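Local coordinates for protein phosphohistidine phosphatase SixA (Escherichia coli, PDB 1UJC) that removes the phosphoryl group from phosphohistidine in the HPt domain of the ArcB sensor, acting in a multistep His-Asp phosphorelay, at residues A[44-48]-A[67-73]; A[47-53]-A[74-80]; A[92-97]-A[138-142]. One frame throughout, in Å; residues are numbered along the deposited sequence.

Contact 1: A[44-48]-A[67-73]; sequences EIERV and LNLPSSA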
loop_
_atom_site.group_PDB
_atom_site.type_symbol
_atom_site.label_atom_id
_atom_site.label_comp_id
_atom_site.label_asym_id
_atom_site.label_seq_id
_atom_site.Cartn_x
_atom_site.Cartn_y
_atom_site.Cartn_z
ATOM N N GLU A 44 0.129 -13.562 -3.637
ATOM C CA GLU A 44 0.054 -14.152 -2.309
ATOM C C GLU A 44 0.767 -13.202 -1.357
ATOM O O GLU A 44 1.994 -13.093 -1.391
ATOM C CB GLU A 44 0.756 -15.509 -2.295
ATOM C CG GLU A 44 0.445 -16.388 -3.498
ATOM C CD GLU A 44 1.210 -17.701 -3.481
ATOM O OE1 GLU A 44 2.452 -17.669 -3.324
ATOM O OE2 GLU A 44 0.575 -18.768 -3.632
ATOM N N ILE A 45 0.002 -12.512 -0.517
ATOM C CA ILE A 45 0.579 -11.555 0.421
ATOM C C ILE A 45 0.989 -12.226 1.719
ATOM O O ILE A 45 0.156 -12.789 2.423
ATOM C CB ILE A 45 -0.415 -10.421 0.741
ATOM C CG1 ILE A 45 -0.882 -9.752 -0.558
ATOM C CG2 ILE A 45 0.234 -9.400 1.657
ATOM C CD1 ILE A 45 0.224 -9.103 -1.355
ATOM N N GLU A 46 2.279 -12.151 2.031
ATOM C CA GLU A 46 2.822 -12.764 3.240
ATOM C C GLU A 46 2.756 -11.839 4.449
ATOM O O GLU A 46 2.519 -12.288 5.573
ATOM C CB GLU A 46 4.280 -13.185 3.015
ATOM C CG GLU A 46 4.882 -13.986 4.176
ATOM C CD GLU A 46 6.349 -14.338 3.967
ATOM O OE1 GLU A 46 6.709 -14.781 2.859
ATOM O OE2 GLU A 46 7.141 -14.183 4.921
ATOM N N ARG A 47 2.973 -10.549 4.220
ATOM C CA ARG A 47 2.949 -9.574 5.302
ATOM C C ARG A 47 2.191 -8.311 4.907
ATOM O O ARG A 47 2.143 -7.946 3.729
ATOM C CB ARG A 47 4.383 -9.211 5.702
ATOM C CG ARG A 47 5.163 -10.364 6.325
ATOM C CD ARG A 47 4.709 -10.615 7.757
ATOM N NE ARG A 47 5.292 -9.654 8.690
ATOM C CZ ARG A 47 6.564 -9.673 9.086
ATOM N NH1 ARG A 47 7.391 -10.607 8.630
ATOM N NH2 ARG A 47 7.007 -8.761 9.946
ATOM N N VAL A 48 1.612 -7.645 5.900
ATOM C CA VAL A 48 0.859 -6.425 5.661
ATOM C C VAL A 48 1.265 -5.301 6.610
ATOM O O VAL A 48 1.311 -5.484 7.826
ATOM C CB VAL A 48 -0.649 -6.685 5.807
ATOM C CG1 VAL A 48 -1.425 -5.395 5.616
ATOM C CG2 VAL A 48 -1.084 -7.732 4.801
ATOM N N LEU A 67 -9.208 -10.777 -0.808
ATOM C CA LEU A 67 -7.910 -11.412 -1.005
ATOM C C LEU A 67 -7.445 -12.061 0.299
ATOM O O LEU A 67 -7.589 -11.478 1.371
ATOM C CB LEU A 67 -6.913 -10.342 -1.462
ATOM C CG LEU A 67 -5.485 -10.664 -1.898
ATOM C CD1 LEU A 67 -5.494 -11.516 -3.151
ATOM C CD2 LEU A 67 -4.757 -9.353 -2.177
ATOM N N ASN A 68 -6.901 -13.271 0.214
ATOM C CA ASN A 68 -6.428 -13.961 1.411
ATOM C C ASN A 68 -5.239 -13.200 1.989
ATOM O O ASN A 68 -4.166 -13.164 1.382
ATOM C CB ASN A 68 -5.999 -15.400 1.085
ATOM C CG ASN A 68 -7.072 -16.186 0.342
ATOM O OD1 ASN A 68 -8.269 -16.024 0.596
ATOM N ND2 ASN A 68 -6.644 -17.062 -0.568
ATOM N N LEU A 69 -5.431 -12.588 3.154
ATOM C CA LEU A 69 -4.368 -11.828 3.806
ATOM C C LEU A 69 -3.976 -12.446 5.140
ATOM O O LEU A 69 -4.732 -13.225 5.720
ATOM C CB LEU A 69 -4.810 -10.377 4.035
ATOM C CG LEU A 69 -4.954 -9.489 2.798
ATOM C CD1 LEU A 69 -5.408 -8.089 3.199
ATOM C CD2 LEU A 69 -3.624 -9.423 2.079
ATOM N N PRO A 70 -2.777 -12.104 5.646
ATOM C CA PRO A 70 -2.306 -12.640 6.927
ATOM C C PRO A 70 -3.303 -12.306 8.024
ATOM O O PRO A 70 -4.002 -11.292 7.954
ATOM C CB PRO A 70 -0.972 -11.927 7.134
ATOM C CG PRO A 70 -0.504 -11.683 5.748
ATOM C CD PRO A 70 -1.761 -11.221 5.049
ATOM N N SER A 71 -3.367 -13.160 9.038
ATOM C CA SER A 71 -4.286 -12.941 10.142
ATOM C C SER A 71 -3.954 -11.620 10.805
ATOM O O SER A 71 -4.843 -10.839 11.154
ATOM C CB SER A 71 -4.173 -14.074 11.162
ATOM O OG SER A 71 -5.065 -13.855 12.237
ATOM N N SER A 72 -2.662 -11.360 10.967
ATOM C CA SER A 72 -2.232 -10.124 11.590
ATOM C C SER A 72 -1.781 -9.092 10.562
ATOM O O SER A 72 -1.629 -9.387 9.371
ATOM C CB SER A 72 -1.098 -10.398 12.581
ATOM O OG SER A 72 -1.520 -11.309 13.579
ATOM N N ALA A 73 -1.593 -7.872 11.043
ATOM C CA ALA A 73 -1.146 -6.763 10.224
ATOM C C ALA A 73 -0.311 -5.910 11.158
ATOM O O ALA A 73 -0.541 -5.900 12.365
ATOM C CB ALA A 73 -2.334 -5.976 9.704
HETATM O O HOH W 1 -2.019 -14.457 1.888
HETATM O O HOH W 2 -2.520 -12.488 -1.242
HETATM O O HOH W 3 1.535 -8.896 8.385
#

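Contact 2: A[47-53]-A[74-80]; sequences RVLVSPF and EVLPELT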
loop_
_atom_site.group_PDB
_atom_site.type_symbol
_atom_site.label_atom_id
_atom_site.label_comp_id
_atom_site.label_asym_id
_atom_site.label_seq_id
_atom_site.Cartn_x
_atom_site.Cartn_y
_atom_site.Cartn_z
ATOM N N ARG A 47 2.973 -10.549 4.220
ATOM C CA ARG A 47 2.949 -9.574 5.302
ATOM C C ARG A 47 2.191 -8.311 4.907
ATOM O O ARG A 47 2.143 -7.946 3.729
ATOM C CB ARG A 47 4.383 -9.211 5.702
ATOM C CG ARG A 47 5.163 -10.364 6.325
ATOM C CD ARG A 47 4.709 -10.615 7.757
ATOM N NE ARG A 47 5.292 -9.654 8.690
ATOM C CZ ARG A 47 6.564 -9.673 9.086
ATOM N NH1 ARG A 47 7.391 -10.607 8.630
ATOM N NH2 ARG A 47 7.007 -8.761 9.946
ATOM N N VAL A 48 1.612 -7.645 5.900
ATOM C CA VAL A 48 0.859 -6.425 5.661
ATOM C C VAL A 48 1.265 -5.301 6.610
ATOM O O VAL A 48 1.311 -5.484 7.826
ATOM C CB VAL A 48 -0.649 -6.685 5.807
ATOM C CG1 VAL A 48 -1.425 -5.395 5.616
ATOM C CG2 VAL A 48 -1.084 -7.732 4.801
ATOM N N LEU A 49 1.559 -4.138 6.033
ATOM C CA LEU A 49 1.952 -2.956 6.791
ATOM C C LEU A 49 0.907 -1.896 6.468
ATOM O O LEU A 49 0.632 -1.630 5.298
ATOM C CB LEU A 49 3.340 -2.482 6.352
ATOM C CG LEU A 49 4.435 -3.553 6.325
ATOM C CD1 LEU A 49 5.742 -2.945 5.825
ATOM C CD2 LEU A 49 4.619 -4.134 7.719
ATOM N N VAL A 50 0.320 -1.293 7.495
ATOM C CA VAL A 50 -0.720 -0.295 7.271
ATOM C C VAL A 50 -0.594 0.952 8.142
ATOM O O VAL A 50 -0.077 0.898 9.255
ATOM C CB VAL A 50 -2.119 -0.924 7.505
ATOM C CG1 VAL A 50 -2.247 -1.379 8.955
ATOM C CG2 VAL A 50 -3.218 0.072 7.144
ATOM N N SER A 51 -1.069 2.074 7.611
ATOM C CA SER A 51 -1.062 3.339 8.328
ATOM C C SER A 51 -2.073 3.249 9.467
ATOM O O SER A 51 -3.067 2.538 9.365
ATOM C CB SER A 51 -1.463 4.476 7.391
ATOM O OG SER A 51 -1.869 5.612 8.128
ATOM N N PRO A 52 -1.822 3.971 10.571
ATOM C CA PRO A 52 -2.700 3.991 11.748
ATOM C C PRO A 52 -4.019 4.724 11.491
ATOM O O PRO A 52 -4.959 4.610 12.273
ATOM C CB PRO A 52 -1.858 4.717 12.799
ATOM C CG PRO A 52 -0.451 4.467 12.357
ATOM C CD PRO A 52 -0.552 4.651 10.865
ATOM N N PHE A 53 -4.079 5.484 10.400
ATOM C CA PHE A 53 -5.286 6.239 10.071
ATOM C C PHE A 53 -6.429 5.357 9.584
ATOM O O PHE A 53 -6.234 4.447 8.771
ATOM C CB PHE A 53 -4.973 7.316 9.029
ATOM C CG PHE A 53 -4.145 8.460 9.560
ATOM C CD1 PHE A 53 -3.710 8.475 10.887
ATOM C CD2 PHE A 53 -3.791 9.519 8.733
ATOM C CE1 PHE A 53 -2.933 9.527 11.375
ATOM C CE2 PHE A 53 -3.017 10.573 9.214
ATOM C CZ PHE A 53 -2.587 10.578 10.533
ATOM N N GLU A 74 0.666 -5.210 10.606
ATOM C CA GLU A 74 1.528 -4.368 11.408
ATOM C C GLU A 74 1.176 -2.916 11.140
ATOM O O GLU A 74 1.331 -2.426 10.021
ATOM C CB GLU A 74 2.987 -4.655 11.053
ATOM C CG GLU A 74 3.385 -6.078 11.390
ATOM C CD GLU A 74 4.259 -6.724 10.332
ATOM O OE1 GLU A 74 5.425 -6.301 10.168
ATOM O OE2 GLU A 74 3.766 -7.660 9.664
ATOM N N VAL A 75 0.676 -2.248 12.173
ATOM C CA VAL A 75 0.294 -0.849 12.079
ATOM C C VAL A 75 1.555 -0.036 12.323
ATOM O O VAL A 75 2.104 -0.053 13.427
ATOM C CB VAL A 75 -0.771 -0.496 13.137
ATOM C CG1 VAL A 75 -1.169 0.970 13.007
ATOM C CG2 VAL A 75 -1.994 -1.392 12.954
ATOM N N LEU A 76 2.008 0.660 11.284
ATOM C CA LEU A 76 3.227 1.459 11.351
ATOM C C LEU A 76 2.962 2.955 11.397
ATOM O O LEU A 76 2.297 3.500 10.519
ATOM C CB LEU A 76 4.123 1.152 10.139
ATOM C CG LEU A 76 4.934 -0.147 10.086
ATOM C CD1 LEU A 76 4.022 -1.348 10.219
ATOM C CD2 LEU A 76 5.704 -0.204 8.760
ATOM N N PRO A 77 3.489 3.644 12.423
ATOM C CA PRO A 77 3.287 5.091 12.543
ATOM C C PRO A 77 3.942 5.867 11.402
ATOM O O PRO A 77 3.512 6.968 11.071
ATOM C CB PRO A 77 3.926 5.423 13.888
ATOM C CG PRO A 77 3.751 4.152 14.676
ATOM C CD PRO A 77 4.111 3.101 13.643
ATOM N N GLU A 78 4.984 5.294 10.805
ATOM C CA GLU A 78 5.684 5.977 9.720
ATOM C C GLU A 78 4.984 5.861 8.371
ATOM O O GLU A 78 5.524 6.299 7.360
ATOM C CB GLU A 78 7.122 5.463 9.606
ATOM C CG GLU A 78 7.958 5.717 10.847
ATOM C CD GLU A 78 8.067 7.196 11.194
ATOM O OE1 GLU A 78 8.562 7.502 12.302
ATOM O OE2 GLU A 78 7.666 8.051 10.370
ATOM N N LEU A 79 3.788 5.278 8.364
ATOM C CA LEU A 79 3.012 5.128 7.134
ATOM C C LEU A 79 1.952 6.219 7.007
ATOM O O LEU A 79 1.187 6.250 6.042
ATOM C CB LEU A 79 2.355 3.742 7.074
ATOM C CG LEU A 79 3.327 2.604 6.752
ATOM C CD1 LEU A 79 2.614 1.260 6.775
ATOM C CD2 LEU A 79 3.946 2.859 5.388
ATOM N N THR A 80 1.904 7.109 7.992
ATOM C CA THR A 80 0.958 8.217 7.967
ATOM C C THR A 80 1.424 9.151 6.851
ATOM O O THR A 80 2.543 9.022 6.360
ATOM C CB THR A 80 0.957 8.989 9.304
ATOM O OG1 THR A 80 2.288 9.421 9.609
ATOM C CG2 THR A 80 0.433 8.112 10.428
HETATM O O HOH W 3 1.535 -8.896 8.385
#

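Contact 3: A[92-97]-A[138-142]; sequences LQALTN and LDESG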
loop_
_atom_site.group_PDB
_atom_site.type_symbol
_atom_site.label_atom_id
_atom_site.label_comp_id
_atom_site.label_asym_id
_atom_site.label_seq_id
_atom_site.Cartn_x
_atom_site.Cartn_y
_atom_site.Cartn_z
ATOM N N LEU A 92 11.285 -2.222 5.308
ATOM C CA LEU A 92 11.119 -3.134 4.183
ATOM C C LEU A 92 12.396 -3.922 3.890
ATOM O O LEU A 92 12.334 -5.112 3.580
ATOM C CB LEU A 92 10.666 -2.365 2.936
ATOM C CG LEU A 92 9.163 -2.071 2.871
ATOM C CD1 LEU A 92 8.862 -1.029 1.797
ATOM C CD2 LEU A 92 8.415 -3.364 2.590
ATOM N N GLN A 93 13.549 -3.264 3.998
ATOM C CA GLN A 93 14.821 -3.935 3.752
ATOM C C GLN A 93 15.016 -5.014 4.816
ATOM O O GLN A 93 15.522 -6.099 4.526
ATOM C CB GLN A 93 15.984 -2.926 3.777
ATOM C CG GLN A 93 17.376 -3.567 3.718
ATOM C CD GLN A 93 18.491 -2.582 3.386
ATOM O OE1 GLN A 93 18.462 -1.421 3.805
ATOM N NE2 GLN A 93 19.491 -3.051 2.642
ATOM N N ALA A 94 14.598 -4.715 6.045
ATOM C CA ALA A 94 14.701 -5.671 7.140
ATOM C C ALA A 94 13.926 -6.930 6.767
ATOM O O ALA A 94 14.480 -8.028 6.751
ATOM C CB ALA A 94 14.136 -5.077 8.418
ATOM N N LEU A 95 12.643 -6.771 6.460
ATOM C CA LEU A 95 11.817 -7.912 6.092
ATOM C C LEU A 95 12.415 -8.669 4.908
ATOM O O LEU A 95 12.348 -9.897 4.855
ATOM C CB LEU A 95 10.393 -7.456 5.759
ATOM C CG LEU A 95 9.598 -6.775 6.881
ATOM C CD1 LEU A 95 8.167 -6.517 6.410
ATOM C CD2 LEU A 95 9.595 -7.653 8.115
ATOM N N THR A 96 12.999 -7.941 3.961
ATOM C CA THR A 96 13.608 -8.565 2.790
ATOM C C THR A 96 14.717 -9.519 3.218
ATOM O O THR A 96 14.795 -10.645 2.731
ATOM C CB THR A 96 14.191 -7.506 1.818
ATOM O OG1 THR A 96 13.123 -6.729 1.264
ATOM C CG2 THR A 96 14.955 -8.176 0.682
ATOM N N ASN A 97 15.566 -9.072 4.136
ATOM C CA ASN A 97 16.665 -9.894 4.627
ATOM C C ASN A 97 16.170 -11.001 5.554
ATOM O O ASN A 97 16.876 -11.976 5.802
ATOM C CB ASN A 97 17.689 -9.018 5.354
ATOM C CG ASN A 97 18.594 -8.273 4.398
ATOM O OD1 ASN A 97 19.542 -8.840 3.852
ATOM N ND2 ASN A 97 18.296 -7.000 4.175
ATOM N N LEU A 138 11.995 -5.584 -4.472
ATOM C CA LEU A 138 13.094 -5.099 -3.644
ATOM C C LEU A 138 14.087 -6.196 -3.289
ATOM O O LEU A 138 13.697 -7.299 -2.889
ATOM C CB LEU A 138 12.535 -4.488 -2.359
ATOM C CG LEU A 138 13.478 -3.775 -1.386
ATOM C CD1 LEU A 138 14.078 -2.523 -2.032
ATOM C CD2 LEU A 138 12.691 -3.395 -0.144
ATOM N N ASP A 139 15.373 -5.896 -3.432
ATOM C CA ASP A 139 16.389 -6.873 -3.091
ATOM C C ASP A 139 16.960 -6.589 -1.701
ATOM O O ASP A 139 16.640 -5.574 -1.073
ATOM C CB ASP A 139 17.493 -6.928 -4.164
ATOM C CG ASP A 139 18.457 -5.757 -4.107
ATOM O OD1 ASP A 139 19.194 -5.574 -5.105
ATOM O OD2 ASP A 139 18.500 -5.037 -3.087
ATOM N N GLU A 140 17.795 -7.503 -1.230
ATOM C CA GLU A 140 18.392 -7.423 0.095
ATOM C C GLU A 140 19.227 -6.174 0.400
ATOM O O GLU A 140 19.409 -5.812 1.564
ATOM C CB GLU A 140 19.220 -8.684 0.330
ATOM C CG GLU A 140 18.514 -9.974 -0.124
ATOM C CD GLU A 140 18.460 -10.140 -1.650
ATOM O OE1 GLU A 140 19.514 -9.973 -2.299
ATOM O OE2 GLU A 140 17.371 -10.452 -2.198
ATOM N N SER A 141 19.722 -5.509 -0.637
ATOM C CA SER A 141 20.527 -4.309 -0.441
ATOM C C SER A 141 19.685 -3.044 -0.533
ATOM O O SER A 141 20.217 -1.939 -0.615
ATOM C CB SER A 141 21.666 -4.266 -1.460
ATOM O OG SER A 141 22.570 -5.334 -1.224
ATOM N N GLY A 142 18.366 -3.213 -0.514
ATOM C CA GLY A 142 17.468 -2.073 -0.582
ATOM C C GLY A 142 17.267 -1.524 -1.980
ATOM O O GLY A 142 16.713 -0.444 -2.147
#

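Contact 1: A[44-48]-A[67-73]
In the beta-alpha-beta unit of strand 47-50, helix 54-66 and strand 74-75, I45, just before the first strand, and V48 within it pack on L69, P70 and A73 of the loop that leads into the second. I45 and L69 lie side by side and point the same way. L69 CD2 sits against I45 CB at 3.6 Å and also touches CG1 and CG2, so one methyl meets I45 around its branch point. V48 crosses L69 at about a right angle. Its CG2 is anti to the carbonyl carbon, and this turns the methyl onto P70 CD at 3.6 Å. L60 of helix 54-66 touches both V48 and L69, adding to this small apolar cluster. The proline ring also presses on backbone oxygens: P70 CG is 3.1 Å from E46 O, and P70 CD is 3.6 Å from I45 O. Replacing P70 by a glycine would probably open a gap beside V48 CG2 and leave the loop freer to move away from the strand. Polar links between the two backbones run through water. One water accepts from I45 N and donates to N68 O. Another donates to both I45 O and N68 O, at 2.8 Å from I45 O and 2.6 Å from N68 O.

Contact 2: A[47-53]-A[74-80]
R47 and E74 face each other across the parallel pair of strands 47-50 and 74-75, the two strands of a beta-alpha-beta unit at one edge of the sheet. Their side chains run obliquely, and the guanidinium and carboxylate planes are 34° apart. R47 grips side-on. NE gives an almost straight bond (177°) to E74 OE2 at 2.7 Å, on the syn side. NH2 reaches OE1 at 2.9 Å from above the carboxylate plane. The R47 chain, bent at chi2 and chi3, curls back to place both nitrogens there. R47 NH1 also pairs with E98. A water links E74 OE2 to V48 N, and Y91 bonds OE1, so the carboxylate has partners besides R47. Between the strands, E74 N bonds V48 O, V50 N bonds E74 O and L76 N bonds V50 O. L49 lies on the same face as E74, and its CD2 meets L76 CD1 at 3.8 Å. On the other face, V50 and V75 lie side by side, with V50 CG1 4.0 Å from V75 CG2. Past the strands, P52 CG packs on V75 CG1 at 3.6 Å. S51 OG accepts from F53 N in an ST turn and also bonds H108, a residue of the tungstate pocket. T80 crosses F53 at about a right angle. Its CG2 makes a CH-pi contact over one ring face, 4.1 Å from the centroid and 23° off the normal.

Contact 3: A[92-97]-A[138-142]
Q93 and N97, one turn apart on helix 85-98, both donate to E140 O in the type I beta turn D139 to G142. This turn lies in the loop that joins the antiparallel strands 133-138 and 144-150, so the contact ties the helix to a beta hairpin. Q93 NE2 lies 3.0 Å from E140 O. The bond is nearly straight (176°), and the oxygen sits in the plane of the Q93 amide. Q93 reaches this far because its CG is anti to the backbone N (chi1 172°) and the chain stays extended beyond it. N97 ND2 comes to the same oxygen at 3.1 Å, in the carbonyl plane and on a lone pair. Its bond is more bent, at 153°. N97 ND2 also bonds Q93 O at 2.9 Å, from above the carbonyl plane. There it joins the helical donor N97 N, which approaches from the opposite face. T96 does much the same one residue earlier: its OG1 donates to L92 O, while T96 N reaches that oxygen from the other face. With its hydroxyl bonded to the helix, T96 offers the turn its CG2 methyl, 3.5 Å from E140 N. L138 CD2 packs beside it, 3.8 Å from L92 CB and also against T96 OG1. M1 touches L92 and T96 as well. Several donors of the loop are met within it. S141 N bonds D139 OD2 in an Asx turn, G142 N bonds D139 O, and N143 N also donates to D139 OD2. The backbone at G142 turns with a positive phi, a conformation that comes easily to glycine. Two neutral amides hold one main-chain oxygen, so the polar part of the contact uses no charged group and probably depends on where the turn places E140 O.

Overall arrangement
Contacts 1 and 2 both start from strand 47-50 and share R47 and V48; their centres are about 13 Å apart. Contact 1 packs the loop that enters strand 74-75 against the start of strand 47-50, and contact 2 pairs the two strands. One water, bound to V48 N, belongs to both. Contact 3 lies toward the far edge of the sheet, its centre about 17 Å from that of contact 2 and 18 Å from that of contact 1. Helix 85-98 bridges the gap: R47 NH2 is 3.4 Å from L95 CD2. Contact 2 comes nearest the tungstate pocket of R7, H8, R55, H108 and L109, with the F53 side chain about 6 Å from the ion.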